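Side-chain contacts in signal recognition particle receptor FtsY (Sulfolobus acidocaldarius, PDB 5L3S), which serves as the docking receptor of the signal recognition particle and combines a helical bundle domain with a P-loop NTPase-type domain: residues 114-117 / 118-122; 139-142 / 143-146; 148-151 / 152-156; 168-171 / 172-176. All blocks are in the same frame, centred on the assembly; numbering follows the deposited sequence.

The four contacts sit in the P-loop NTPase-type domain, and each ties side chains within one helix or at its start. Interactions 1 and 2 both reach the same GNP: 114-122 holds its phosphates, base and magnesium ion from the helix start, while 139-146 brings an arginine to the terminal phosphate, with centres about 15 Å apart. Interaction 3 continues helix 144-155 from interaction 2 and packs against interaction 1, with T115 CG2 lying 3.9 Å from L148 CD2 and V122 CG1 3.8 Å from L155 CD1. Interaction 4 is more remote from the nucleotide; it meets interaction 2 where T139 OG1 comes within 3.3 Å of P168 CD.

Interaction 1: residues 114-117 / 118-122; sequences KTTT and IAKVV. With MG (magnesium ion), chain S; GNP (phosphoaminophosphonic acid-guanylate ester), chain R.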
loop_
_atom_site.group_PDB
_atom_site.type_symbol
_atom_site.label_atom_id
_atom_site.label_comp_id
_atom_site.label_asym_id
_atom_site.label_seq_id
_atom_site.Cartn_x
_atom_site.Cartn_y
_atom_site.Cartn_z
ATOM N N LYS B 114 -3.210 -7.506 -7.399
ATOM C CA LYS B 114 -3.720 -8.829 -7.768
ATOM C C LYS B 114 -3.657 -9.139 -9.267
ATOM O O LYS B 114 -3.117 -10.177 -9.673
ATOM C CB LYS B 114 -5.170 -8.985 -7.270
ATOM C CG LYS B 114 -5.364 -8.634 -5.789
ATOM C CD LYS B 114 -6.832 -8.698 -5.370
ATOM C CE LYS B 114 -7.632 -7.456 -5.862
ATOM N NZ LYS B 114 -7.032 -6.180 -5.342
ATOM N N THR B 115 -4.247 -8.257 -10.070
ATOM C CA THR B 115 -4.390 -8.436 -11.516
ATOM C C THR B 115 -3.039 -8.527 -12.216
ATOM O O THR B 115 -2.792 -9.423 -13.026
ATOM C CB THR B 115 -5.270 -7.302 -12.104
ATOM O OG1 THR B 115 -6.590 -7.389 -11.537
ATOM C CG2 THR B 115 -5.329 -7.371 -13.618
ATOM N N THR B 116 -2.135 -7.624 -11.866
ATOM C CA THR B 116 -0.792 -7.646 -12.447
ATOM C C THR B 116 0.011 -8.884 -11.991
ATOM O O THR B 116 0.775 -9.461 -12.766
ATOM C CB THR B 116 -0.037 -6.342 -12.087
ATOM O OG1 THR B 116 -0.858 -5.214 -12.451
ATOM C CG2 THR B 116 1.295 -6.259 -12.834
ATOM N N THR B 117 -0.175 -9.292 -10.739
ATOM C CA THR B 117 0.526 -10.468 -10.211
ATOM C C THR B 117 0.053 -11.740 -10.921
ATOM O O THR B 117 0.830 -12.653 -11.194
ATOM C CB THR B 117 0.334 -10.585 -8.680
ATOM O OG1 THR B 117 0.884 -9.416 -8.047
ATOM C CG2 THR B 117 1.050 -11.846 -8.133
ATOM N N ILE B 118 -1.229 -11.788 -11.258
ATOM C CA ILE B 118 -1.743 -12.915 -12.025
ATOM C C ILE B 118 -1.032 -13.048 -13.372
ATOM O O ILE B 118 -0.628 -14.147 -13.770
ATOM C CB ILE B 118 -3.265 -12.820 -12.186
ATOM C CG1 ILE B 118 -3.921 -13.335 -10.911
ATOM C CG2 ILE B 118 -3.738 -13.635 -13.385
ATOM C CD1 ILE B 118 -5.396 -13.116 -10.888
ATOM N N ALA B 119 -0.817 -11.922 -14.040
ATOM C CA ALA B 119 -0.071 -11.913 -15.295
ATOM C C ALA B 119 1.365 -12.435 -15.135
ATOM O O ALA B 119 1.868 -13.170 -15.985
ATOM C CB ALA B 119 -0.074 -10.505 -15.889
ATOM N N LYS B 120 2.034 -12.042 -14.055
ATOM C CA LYS B 120 3.381 -12.531 -13.793
ATOM C C LYS B 120 3.372 -14.034 -13.525
ATOM O O LYS B 120 4.288 -14.751 -13.935
ATOM C CB LYS B 120 3.987 -11.823 -12.566
ATOM C CG LYS B 120 4.101 -10.306 -12.694
ATOM C CD LYS B 120 4.673 -9.721 -11.405
ATOM C CE LYS B 120 4.707 -8.194 -11.447
ATOM N NZ LYS B 120 5.397 -7.651 -10.226
ATOM N N VAL B 121 2.349 -14.495 -12.809
ATOM C CA VAL B 121 2.228 -15.912 -12.496
ATOM C C VAL B 121 1.985 -16.708 -13.774
ATOM O O VAL B 121 2.591 -17.760 -13.986
ATOM C CB VAL B 121 1.132 -16.177 -11.434
ATOM C CG1 VAL B 121 0.904 -17.688 -11.259
ATOM C CG2 VAL B 121 1.541 -15.565 -10.085
ATOM N N VAL B 122 1.114 -16.212 -14.642
ATOM C CA VAL B 122 0.975 -16.821 -15.969
ATOM C C VAL B 122 2.319 -16.924 -16.689
ATOM O O VAL B 122 2.660 -17.971 -17.245
ATOM C CB VAL B 122 0.014 -16.012 -16.875
ATOM C CG1 VAL B 122 0.052 -16.563 -18.315
ATOM C CG2 VAL B 122 -1.388 -16.062 -16.317
HETATM MG MG MG S . -7.500 -6.021 -10.170
HETATM P PG GNP R . -7.810 -3.712 -7.971
HETATM O O1G GNP R . -8.279 -4.843 -8.856
HETATM O O2G GNP R . -8.467 -2.386 -8.326
HETATM O O3G GNP R . -8.069 -3.924 -6.495
HETATM N N3B GNP R . -6.232 -3.532 -8.170
HETATM P PB GNP R . -5.226 -4.809 -8.159
HETATM O O1B GNP R . -5.711 -5.829 -9.089
HETATM O O2B GNP R . -5.082 -5.287 -6.776
HETATM O O3A GNP R . -3.900 -4.260 -8.640
HETATM P PA GNP R . -3.391 -4.021 -10.068
HETATM O O1A GNP R . -2.878 -5.296 -10.666
HETATM O O2A GNP R . -4.391 -3.254 -10.874
HETATM O "O5'" GNP R . -2.091 -3.163 -9.885
HETATM C "C5'" GNP R . -2.120 -1.794 -9.367
HETATM C "C4'" GNP R . -0.878 -1.063 -9.847
HETATM O "O4'" GNP R . 0.321 -1.570 -9.152
HETATM C "C3'" GNP R . -0.593 -1.229 -11.326
HETATM O "O3'" GNP R . -0.031 -0.024 -11.815
HETATM C "C2'" GNP R . 0.464 -2.347 -11.356
HETATM O "O2'" GNP R . 1.281 -2.254 -12.510
HETATM C "C1'" GNP R . 1.277 -1.911 -10.127
HETATM N N9 GNP R . 2.096 -2.994 -9.584
HETATM C C8 GNP R . 1.721 -4.270 -9.260
HETATM N N7 GNP R . 2.704 -5.003 -8.768
HETATM C C5 GNP R . 3.787 -4.128 -8.771
HETATM C C6 GNP R . 5.122 -4.337 -8.362
HETATM O O6 GNP R . 5.594 -5.394 -7.919
HETATM N N1 GNP R . 5.917 -3.201 -8.543
HETATM C C2 GNP R . 5.444 -1.994 -9.037
HETATM N N2 GNP R . 6.309 -0.988 -9.153
HETATM N N3 GNP R . 4.189 -1.795 -9.423
HETATM C C4 GNP R . 3.429 -2.897 -9.269
HETATM O O HOH W 1 3.307 -7.745 -8.566
HETATM O O HOH W 2 -7.960 -7.818 -9.241
HETATM O O HOH W 3 -6.795 -4.542 -11.430
HETATM O O HOH W 4 -9.245 -6.043 -11.322
#
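I118 donates its N-H to K114 O (N to O 2.9 Å), closing the first turn of helix 114-127. Its buried, branched chain packs on F106 of strand 102-107 and on D190 of strand 186-191. K114 points its own chain elsewhere: bends at chi3 (-77°) and chi4 (-58°) fold it back toward the nucleotide, where NZ donates to GNP O2B at 2.6 Å and to GNP O3G at 2.7 Å. V109 O also accepts from NZ.

A119 N makes a weak bond to T115 O, and its small methyl lets H151 of helix 144-155 come close. T115 contributes a hydroxyl to the metal, with OG1 2.1 Å from the magnesium ion; GNP O1G, GNP O1B and three waters complete six ligands. D190 OD2, hydrogen-bonded to the same OG1, supports it from the second shell.

K120 N bonds to T116 O, and the lysine chain, extended beyond CG, runs past T116 CG2 toward the guanine. There NZ makes a weak bond to GNP O6 and shares a water with T117 OG1, while G276 O and D281 O also accept hydrogen bonds from it. T116 uses both N and OG1 on one oxygen, GNP O1A, each at 2.7 Å.

V121 N reaches T117 O at 2.9 Å, and V121 CG2 rests against that oxygen at 3.2 Å. T117 OG1, bonded to G113 O, ties this turn to the preceding loop. K114 N donates to GNP O2B, T115 N to GNP O1B. Lysine, threonine and backbone amides gathered at a helix start around phosphates and magnesium fit the Walker A P-loop expected of this family.

Interaction 2: residues 139-142 / 143-146; sequences TFRA and AAQE. With GNP (phosphoaminophosphonic acid-guanylate ester), chain R; GOL (glycerol), chain U.
R141 and A144 meet with the guanidinium laid flat: A144 CB lies over one face, 4.0 Å above the plane and toward the rim, while the edge is turned to the nucleotide. From that edge R141 NH1 donates to GNP O2G at 2.9 Å, so the positive group faces the terminal phosphate. Alanine suits the place because a single methyl can lie against the face near its rim without pushing the arginine aside.

A142 O limits the rotation of the flat group. R141 NE and NH2 grip this one oxygen side-on, each at 3.0 Å, with the oxygen near the guanidinium plane and both nitrogens approaching from the same face of the carbonyl. CG stands anti to the backbone N (chi1 -156°), and bends at chi2 (-142°) and chi3 (59°) curl the chain back. Q147 OE1 adds a further bond to NH2.

Behind this lies the turn itself. A144 N bonds to R141 O at 3.0 Å, closing a type II beta turn in which A143 adopts positive phi just before the helix. D138 OD1 accepts from the amides of F140 and R141. A glycerol, probably from the crystallisation liquor, bridges the bend, with O2 on R141 O and O1 taking Q145 N while donating to E146 OE1; Q145 NE2 is anchored on A136 O and R161 O. Another protein chain packs on the turn and bonds to A143 N. The run from D138 to A144 is the DTFRAAA signature of SRP-type GTPases, here placing R141 near two bound GNP molecules at the interface with another protein chain.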
loop_
_atom_site.group_PDB
_atom_site.type_symbol
_atom_site.label_atom_id
_atom_site.label_comp_id
_atom_site.label_asym_id
_atom_site.label_seq_id
_atom_site.Cartn_x
_atom_site.Cartn_y
_atom_site.Cartn_z
ATOM N N THR B 139 -15.867 -8.535 -11.594
ATOM C CA THR B 139 -16.922 -8.101 -12.498
ATOM C C THR B 139 -17.452 -6.735 -12.066
ATOM O O THR B 139 -18.491 -6.272 -12.542
ATOM C CB THR B 139 -18.093 -9.103 -12.510
ATOM O OG1 THR B 139 -18.622 -9.218 -11.185
ATOM C CG2 THR B 139 -17.615 -10.494 -12.962
ATOM N N PHE B 140 -16.743 -6.086 -11.162
ATOM C CA PHE B 140 -17.229 -4.815 -10.612
ATOM C C PHE B 140 -16.481 -3.583 -11.107
ATOM O O PHE B 140 -17.090 -2.601 -11.541
ATOM C CB PHE B 140 -17.203 -4.826 -9.079
ATOM C CG PHE B 140 -17.387 -3.457 -8.459
ATOM C CD1 PHE B 140 -18.657 -2.954 -8.226
ATOM C CD2 PHE B 140 -16.290 -2.669 -8.126
ATOM C CE1 PHE B 140 -18.835 -1.683 -7.676
ATOM C CE2 PHE B 140 -16.459 -1.404 -7.583
ATOM C CZ PHE B 140 -17.733 -0.918 -7.347
ATOM N N ARG B 141 -15.160 -3.604 -11.004
ATOM C CA ARG B 141 -14.423 -2.350 -11.149
ATOM C C ARG B 141 -14.281 -1.946 -12.606
ATOM O O ARG B 141 -14.131 -2.794 -13.481
ATOM C CB ARG B 141 -13.052 -2.426 -10.481
ATOM C CG ARG B 141 -12.508 -1.042 -10.088
ATOM C CD ARG B 141 -11.013 -0.954 -10.317
ATOM N NE ARG B 141 -10.664 -1.208 -11.714
ATOM C CZ ARG B 141 -9.739 -2.080 -12.095
ATOM N NH1 ARG B 141 -9.069 -2.760 -11.174
ATOM N NH2 ARG B 141 -9.470 -2.266 -13.384
ATOM N N ALA B 142 -14.345 -0.647 -12.859
ATOM C CA ALA B 142 -14.186 -0.116 -14.209
ATOM C C ALA B 142 -12.954 -0.689 -14.927
ATOM O O ALA B 142 -11.831 -0.705 -14.390
ATOM C CB ALA B 142 -14.139 1.417 -14.186
ATOM N N ALA B 143 -13.212 -1.195 -16.127
ATOM C CA ALA B 143 -12.216 -1.784 -17.014
ATOM C C ALA B 143 -11.456 -2.982 -16.437
ATOM O O ALA B 143 -10.360 -3.274 -16.898
ATOM C CB ALA B 143 -11.231 -0.720 -17.496
ATOM N N ALA B 144 -12.020 -3.673 -15.448
ATOM C CA ALA B 144 -11.309 -4.800 -14.839
ATOM C C ALA B 144 -11.131 -5.928 -15.852
ATOM O O ALA B 144 -10.086 -6.559 -15.911
ATOM C CB ALA B 144 -12.066 -5.328 -13.602
ATOM N N GLN B 145 -12.147 -6.177 -16.666
ATOM C CA GLN B 145 -11.991 -7.249 -17.652
ATOM C C GLN B 145 -11.088 -6.830 -18.816
ATOM O O GLN B 145 -10.325 -7.641 -19.313
ATOM C CB GLN B 145 -13.355 -7.815 -18.118
ATOM C CG GLN B 145 -14.102 -8.583 -16.995
ATOM C CD GLN B 145 -15.163 -9.567 -17.499
ATOM O OE1 GLN B 145 -15.735 -9.388 -18.581
ATOM N NE2 GLN B 145 -15.432 -10.616 -16.705
ATOM N N GLU B 146 -11.163 -5.565 -19.237
ATOM C CA GLU B 146 -10.321 -5.052 -20.336
ATOM C C GLU B 146 -8.832 -5.081 -19.965
ATOM O O GLU B 146 -7.967 -5.360 -20.811
ATOM C CB GLU B 146 -10.704 -3.619 -20.730
ATOM C CG GLU B 146 -12.065 -3.442 -21.450
ATOM C CD GLU B 146 -13.260 -3.355 -20.505
ATOM O OE1 GLU B 146 -13.130 -3.710 -19.313
ATOM O OE2 GLU B 146 -14.350 -2.955 -20.965
HETATM P PG GNP R . -7.810 -3.712 -7.971
HETATM O O1G GNP R . -8.279 -4.843 -8.856
HETATM O O2G GNP R . -8.467 -2.386 -8.326
HETATM O O3G GNP R . -8.069 -3.924 -6.495
HETATM N N3B GNP R . -6.232 -3.532 -8.170
HETATM P PB GNP R . -5.226 -4.809 -8.159
HETATM O O1B GNP R . -5.711 -5.829 -9.089
HETATM O O2B GNP R . -5.082 -5.287 -6.776
HETATM O O3A GNP R . -3.900 -4.260 -8.640
HETATM P PA GNP R . -3.391 -4.021 -10.068
HETATM O O1A GNP R . -2.878 -5.296 -10.666
HETATM O O2A GNP R . -4.391 -3.254 -10.874
HETATM O "O5'" GNP R . -2.091 -3.163 -9.885
HETATM C "C5'" GNP R . -2.120 -1.794 -9.367
HETATM C "C4'" GNP R . -0.878 -1.063 -9.847
HETATM O "O4'" GNP R . 0.321 -1.570 -9.152
HETATM C "C3'" GNP R . -0.593 -1.229 -11.326
HETATM O "O3'" GNP R . -0.031 -0.024 -11.815
HETATM C "C2'" GNP R . 0.464 -2.347 -11.356
HETATM O "O2'" GNP R . 1.281 -2.254 -12.510
HETATM C "C1'" GNP R . 1.277 -1.911 -10.127
HETATM N N9 GNP R . 2.096 -2.994 -9.584
HETATM C C8 GNP R . 1.721 -4.270 -9.260
HETATM N N7 GNP R . 2.704 -5.003 -8.768
HETATM C C5 GNP R . 3.787 -4.128 -8.771
HETATM C C6 GNP R . 5.122 -4.337 -8.362
HETATM O O6 GNP R . 5.594 -5.394 -7.919
HETATM N N1 GNP R . 5.917 -3.201 -8.543
HETATM C C2 GNP R . 5.444 -1.994 -9.037
HETATM N N2 GNP R . 6.309 -0.988 -9.153
HETATM N N3 GNP R . 4.189 -1.795 -9.423
HETATM C C4 GNP R . 3.429 -2.897 -9.269
HETATM C C1 GOL U . -15.534 -3.862 -17.096
HETATM O O1 GOL U . -14.595 -4.914 -17.163
HETATM C C2 GOL U . -16.518 -4.190 -15.983
HETATM O O2 GOL U . -15.794 -4.666 -14.865
HETATM C C3 GOL U . -17.299 -2.936 -15.610
HETATM O O3 GOL U . -18.277 -3.249 -14.640
#

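Interaction 3: residues 148-151 / 152-156; sequences LAYH and ASKLE. With G (guanosine-5'-monophosphate), chain K.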
loop_
_atom_site.group_PDB
_atom_site.type_symbol
_atom_site.label_atom_id
_atom_site.label_comp_id
_atom_site.label_asym_id
_atom_site.label_seq_id
_atom_site.Cartn_x
_atom_site.Cartn_y
_atom_site.Cartn_z
ATOM N N LEU B 148 -7.388 -7.195 -17.881
ATOM C CA LEU B 148 -6.932 -8.604 -17.996
ATOM C C LEU B 148 -6.854 -9.066 -19.434
ATOM O O LEU B 148 -5.987 -9.867 -19.778
ATOM C CB LEU B 148 -7.862 -9.571 -17.257
ATOM C CG LEU B 148 -7.664 -9.866 -15.771
ATOM C CD1 LEU B 148 -8.828 -10.725 -15.297
ATOM C CD2 LEU B 148 -6.328 -10.577 -15.521
ATOM N N ALA B 149 -7.776 -8.586 -20.276
ATOM C CA ALA B 149 -7.794 -8.977 -21.679
ATOM C C ALA B 149 -6.515 -8.546 -22.402
ATOM O O ALA B 149 -6.004 -9.273 -23.261
ATOM C CB ALA B 149 -9.052 -8.430 -22.392
ATOM N N TYR B 150 -5.994 -7.372 -22.049
ATOM C CA TYR B 150 -4.702 -6.931 -22.565
ATOM C C TYR B 150 -3.580 -7.923 -22.169
ATOM O O TYR B 150 -2.799 -8.335 -23.012
ATOM C CB TYR B 150 -4.339 -5.521 -22.054
ATOM C CG TYR B 150 -2.928 -5.118 -22.449
ATOM C CD1 TYR B 150 -2.678 -4.495 -23.664
ATOM C CD2 TYR B 150 -1.846 -5.393 -21.619
ATOM C CE1 TYR B 150 -1.384 -4.152 -24.038
ATOM C CE2 TYR B 150 -0.559 -5.061 -21.991
ATOM C CZ TYR B 150 -0.336 -4.437 -23.196
ATOM O OH TYR B 150 0.951 -4.097 -23.560
ATOM N N HIS B 151 -3.481 -8.261 -20.884
ATOM C CA HIS B 151 -2.451 -9.203 -20.423
ATOM C C HIS B 151 -2.605 -10.601 -21.053
ATOM O O HIS B 151 -1.627 -11.197 -21.495
ATOM C CB HIS B 151 -2.486 -9.337 -18.904
ATOM C CG HIS B 151 -2.052 -8.102 -18.166
ATOM N ND1 HIS B 151 -0.821 -7.512 -18.359
ATOM C CD2 HIS B 151 -2.667 -7.379 -17.204
ATOM C CE1 HIS B 151 -0.701 -6.471 -17.553
ATOM N NE2 HIS B 151 -1.804 -6.375 -16.829
ATOM N N ALA B 152 -3.836 -11.110 -21.078
ATOM C CA ALA B 152 -4.116 -12.419 -21.676
ATOM C C ALA B 152 -3.685 -12.479 -23.135
ATOM O O ALA B 152 -3.113 -13.472 -23.595
ATOM C CB ALA B 152 -5.592 -12.750 -21.553
ATOM N N SER B 153 -3.971 -11.413 -23.867
ATOM C CA SER B 153 -3.572 -11.324 -25.263
ATOM C C SER B 153 -2.046 -11.303 -25.437
ATOM O O SER B 153 -1.496 -11.983 -26.311
ATOM C CB SER B 153 -4.217 -10.097 -25.912
ATOM O OG SER B 153 -3.746 -9.918 -27.235
ATOM N N LYS B 154 -1.361 -10.521 -24.613
ATOM C CA LYS B 154 0.092 -10.442 -24.709
ATOM C C LYS B 154 0.770 -11.754 -24.257
ATOM O O LYS B 154 1.810 -12.145 -24.798
ATOM C CB LYS B 154 0.609 -9.249 -23.891
ATOM C CG LYS B 154 2.085 -8.939 -24.094
ATOM C CD LYS B 154 2.427 -7.539 -23.585
ATOM C CE LYS B 154 3.930 -7.351 -23.396
ATOM N NZ LYS B 154 4.695 -7.559 -24.659
ATOM N N LEU B 155 0.184 -12.426 -23.267
ATOM C CA LEU B 155 0.734 -13.701 -22.777
ATOM C C LEU B 155 0.265 -14.875 -23.641
ATOM O O LEU B 155 0.729 -16.007 -23.484
ATOM C CB LEU B 155 0.313 -13.924 -21.329
ATOM C CG LEU B 155 0.855 -12.891 -20.332
ATOM C CD1 LEU B 155 -0.057 -12.827 -19.148
ATOM C CD2 LEU B 155 2.268 -13.261 -19.911
ATOM N N GLU B 156 -0.659 -14.587 -24.551
ATOM C CA GLU B 156 -1.255 -15.589 -25.443
ATOM C C GLU B 156 -1.914 -16.727 -24.675
ATOM O O GLU B 156 -1.685 -17.904 -24.956
ATOM C CB GLU B 156 -0.231 -16.130 -26.450
ATOM C CG GLU B 156 0.287 -15.085 -27.415
ATOM C CD GLU B 156 1.244 -15.656 -28.436
ATOM O OE1 GLU B 156 2.316 -16.154 -28.036
ATOM O OE2 GLU B 156 0.926 -15.613 -29.641
HETATM O OP3 G K . -5.118 2.660 -21.963
HETATM P P G K . -4.921 1.727 -23.096
HETATM O OP1 G K . -4.902 0.338 -22.560
HETATM O OP2 G K . -5.910 2.065 -24.144
HETATM O "O5'" G K . -3.489 2.015 -23.734
HETATM C "C5'" G K . -2.294 1.888 -22.966
HETATM C "C4'" G K . -1.852 0.449 -22.868
HETATM O "O4'" G K . -1.632 -0.084 -24.202
HETATM C "C3'" G K . -0.559 0.204 -22.091
HETATM O "O3'" G K . -0.660 -1.033 -21.388
HETATM C "C2'" G K . 0.478 0.062 -23.198
HETATM O "O2'" G K . 1.618 -0.686 -22.832
HETATM C "C1'" G K . -0.334 -0.640 -24.280
HETATM N N9 G K . 0.175 -0.461 -25.641
HETATM C C8 G K . 0.091 0.660 -26.433
HETATM N N7 G K . 0.639 0.494 -27.608
HETATM C C5 G K . 1.102 -0.816 -27.593
HETATM C C6 G K . 1.784 -1.570 -28.585
HETATM O O6 G K . 2.129 -1.219 -29.721
HETATM N N1 G K . 2.066 -2.861 -28.144
HETATM C C2 G K . 1.738 -3.368 -26.911
HETATM N N2 G K . 2.097 -4.640 -26.671
HETATM N N3 G K . 1.104 -2.678 -25.979
HETATM C C4 G K . 0.818 -1.421 -26.386
#
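In helix 144-155, the crossover helix of the beta-alpha-beta unit between strands 132-137 and 158-160, Y150 and K154 lie side by side one turn apart and point the same way. Both carry CG anti to the backbone N (chi1 173° for Y150, -171° for K154), which brings K154 CD to 3.7 Å from Y150 OH. The lysine CD methylene thus lies beside the hydroxyl end of the phenol, a place where a long aliphatic stem serves well.

Y150 OH donates to N3 of guanosine-5'-monophosphate at 2.8 Å, with N3 at the edge of the phenol ring, in its plane. The ribose O3' lies over one face near the rim. Residues of another protein chain bond to the same nucleotide, and an apolar side chain of that chain packs on Y150.

One residue on, H151 is buried. Its ND1 bonds to Y279 OH, with the two rings meeting at about 70°, and its carbonyl oxygen receives L155 N at 2.8 Å. L155 CG sits 3.2 Å from that oxygen, and the leucine's branched end packs on A119 and V122 of helix 114-127.

The buried side is finished by small or apolar residues: A152 N bonds to L148 O at 2.8 Å, and the A152 methyl fits against L159, while L148 reaches I134 and A136. S153 N donates to A149 O at 3.0 Å, while its side chain is on the exposed side. At the end E156 turns to positive phi, with E156 N weakly bonded to S153 O and V157 N to A152 O, the Schellman motif that terminates an alpha helix.

Interaction 4: residues 168-171 / 172-176; sequences PASV and AFDAI
S170 OG is held by two waters, each at 2.8 Å, and both waters also donate to the carboxylate of D174 one turn further along helix 168-181. One reaches D174 OD2 at 2.7 Å, the other D174 OD1 at 2.9 Å. With S170 OG and D174 OD2 4.4 Å apart, the pair is bridged and not directly bonded. This is the partly solvated flank of an amphipathic helix packed on the P-loop NTPase sheet, where serine and aspartate can both use water.

D174 gets its position from chi1 (-77°), which sets CG beside the backbone N and over S170 O, the acceptor of D174 N. K163 NZ forms a salt bridge with OD2, which probably favours the ionised carboxylate. D174 OD1 also lies at the edge of the F173 ring, in its plane; the phenylalanine itself projects outward and touches a crystal neighbour.

The side chains turned from the water are apolar: V171 meets S137 and the loop residue T139, while A172 on S137 and A175 on A135 let the helix lie close to strand 132-137. A169 turns to K207 and I211 of helix 199-212.

Proline suits the first turn, since it lacks the N-H that would there find no helical acceptor. Its carbonyl is doubly used: P168 O accepts A172 N at 3.1 Å and also the hydroxyl OG of S137.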
loop_
_atom_site.group_PDB
_atom_site.type_symbol
_atom_site.label_atom_id
_atom_site.label_comp_id
_atom_site.label_asym_id
_atom_site.label_seq_id
_atom_site.Cartn_x
_atom_site.Cartn_y
_atom_site.Cartn_z
ATOM N N PRO B 168 -19.116 -12.939 -10.184
ATOM C CA PRO B 168 -17.795 -13.578 -10.054
ATOM C C PRO B 168 -17.804 -15.113 -9.989
ATOM O O PRO B 168 -16.925 -15.747 -10.573
ATOM C CB PRO B 168 -17.249 -12.980 -8.760
ATOM C CG PRO B 168 -17.840 -11.570 -8.750
ATOM C CD PRO B 168 -19.259 -11.790 -9.263
ATOM N N ALA B 169 -18.780 -15.695 -9.304
ATOM C CA ALA B 169 -18.827 -17.144 -9.148
ATOM C C ALA B 169 -19.170 -17.845 -10.454
ATOM O O ALA B 169 -18.670 -18.934 -10.736
ATOM C CB ALA B 169 -19.831 -17.533 -8.064
ATOM N N SER B 170 -20.048 -17.228 -11.245
ATOM C CA SER B 170 -20.455 -17.796 -12.517
ATOM C C SER B 170 -19.264 -17.762 -13.476
ATOM O O SER B 170 -19.030 -18.723 -14.210
ATOM C CB SER B 170 -21.636 -17.013 -13.098
ATOM O OG SER B 170 -21.843 -17.352 -14.459
ATOM N N VAL B 171 -18.507 -16.663 -13.458
ATOM C CA VAL B 171 -17.312 -16.567 -14.302
ATOM C C VAL B 171 -16.298 -17.664 -13.939
ATOM O O VAL B 171 -15.770 -18.347 -14.818
ATOM C CB VAL B 171 -16.635 -15.180 -14.226
ATOM C CG1 VAL B 171 -15.383 -15.153 -15.115
ATOM C CG2 VAL B 171 -17.602 -14.071 -14.654
ATOM N N ALA B 172 -16.046 -17.843 -12.644
ATOM C CA ALA B 172 -15.108 -18.872 -12.177
ATOM C C ALA B 172 -15.573 -20.281 -12.514
ATOM O O ALA B 172 -14.781 -21.124 -12.954
ATOM C CB ALA B 172 -14.848 -18.728 -10.661
ATOM N N PHE B 173 -16.857 -20.544 -12.294
ATOM C CA PHE B 173 -17.454 -21.819 -12.647
ATOM C C PHE B 173 -17.242 -22.151 -14.133
ATOM O O PHE B 173 -16.835 -23.268 -14.466
ATOM C CB PHE B 173 -18.945 -21.832 -12.290
ATOM C CG PHE B 173 -19.621 -23.149 -12.542
ATOM C CD1 PHE B 173 -19.660 -24.123 -11.557
ATOM C CD2 PHE B 173 -20.229 -23.409 -13.757
ATOM C CE1 PHE B 173 -20.289 -25.349 -11.790
ATOM C CE2 PHE B 173 -20.856 -24.631 -13.999
ATOM C CZ PHE B 173 -20.886 -25.600 -13.012
ATOM N N ASP B 174 -17.502 -21.180 -15.011
ATOM C CA ASP B 174 -17.348 -21.367 -16.455
ATOM C C ASP B 174 -15.893 -21.602 -16.835
ATOM O O ASP B 174 -15.596 -22.414 -17.696
ATOM C CB ASP B 174 -17.858 -20.140 -17.214
ATOM C CG ASP B 174 -19.370 -20.077 -17.292
ATOM O OD1 ASP B 174 -20.048 -20.935 -16.681
ATOM O OD2 ASP B 174 -19.874 -19.159 -17.969
ATOM N N ALA B 175 -14.994 -20.860 -16.196
ATOM C CA ALA B 175 -13.563 -21.001 -16.434
ATOM C C ALA B 175 -13.064 -22.398 -16.068
ATOM O O ALA B 175 -12.335 -23.023 -16.822
ATOM C CB ALA B 175 -12.800 -19.952 -15.631
ATOM N N ILE B 176 -13.452 -22.877 -14.896
ATOM C CA ILE B 176 -13.074 -24.224 -14.463
ATOM C C ILE B 176 -13.653 -25.315 -15.363
ATOM O O ILE B 176 -12.967 -26.285 -15.716
ATOM C CB ILE B 176 -13.469 -24.442 -12.989
ATOM C CG1 ILE B 176 -12.682 -23.463 -12.104
ATOM C CG2 ILE B 176 -13.254 -25.915 -12.573
ATOM C CD1 ILE B 176 -13.156 -23.410 -10.675
HETATM O O HOH W 5 -20.660 -16.803 -16.981
HETATM O O HOH W 6 -22.140 -20.081 -14.941
#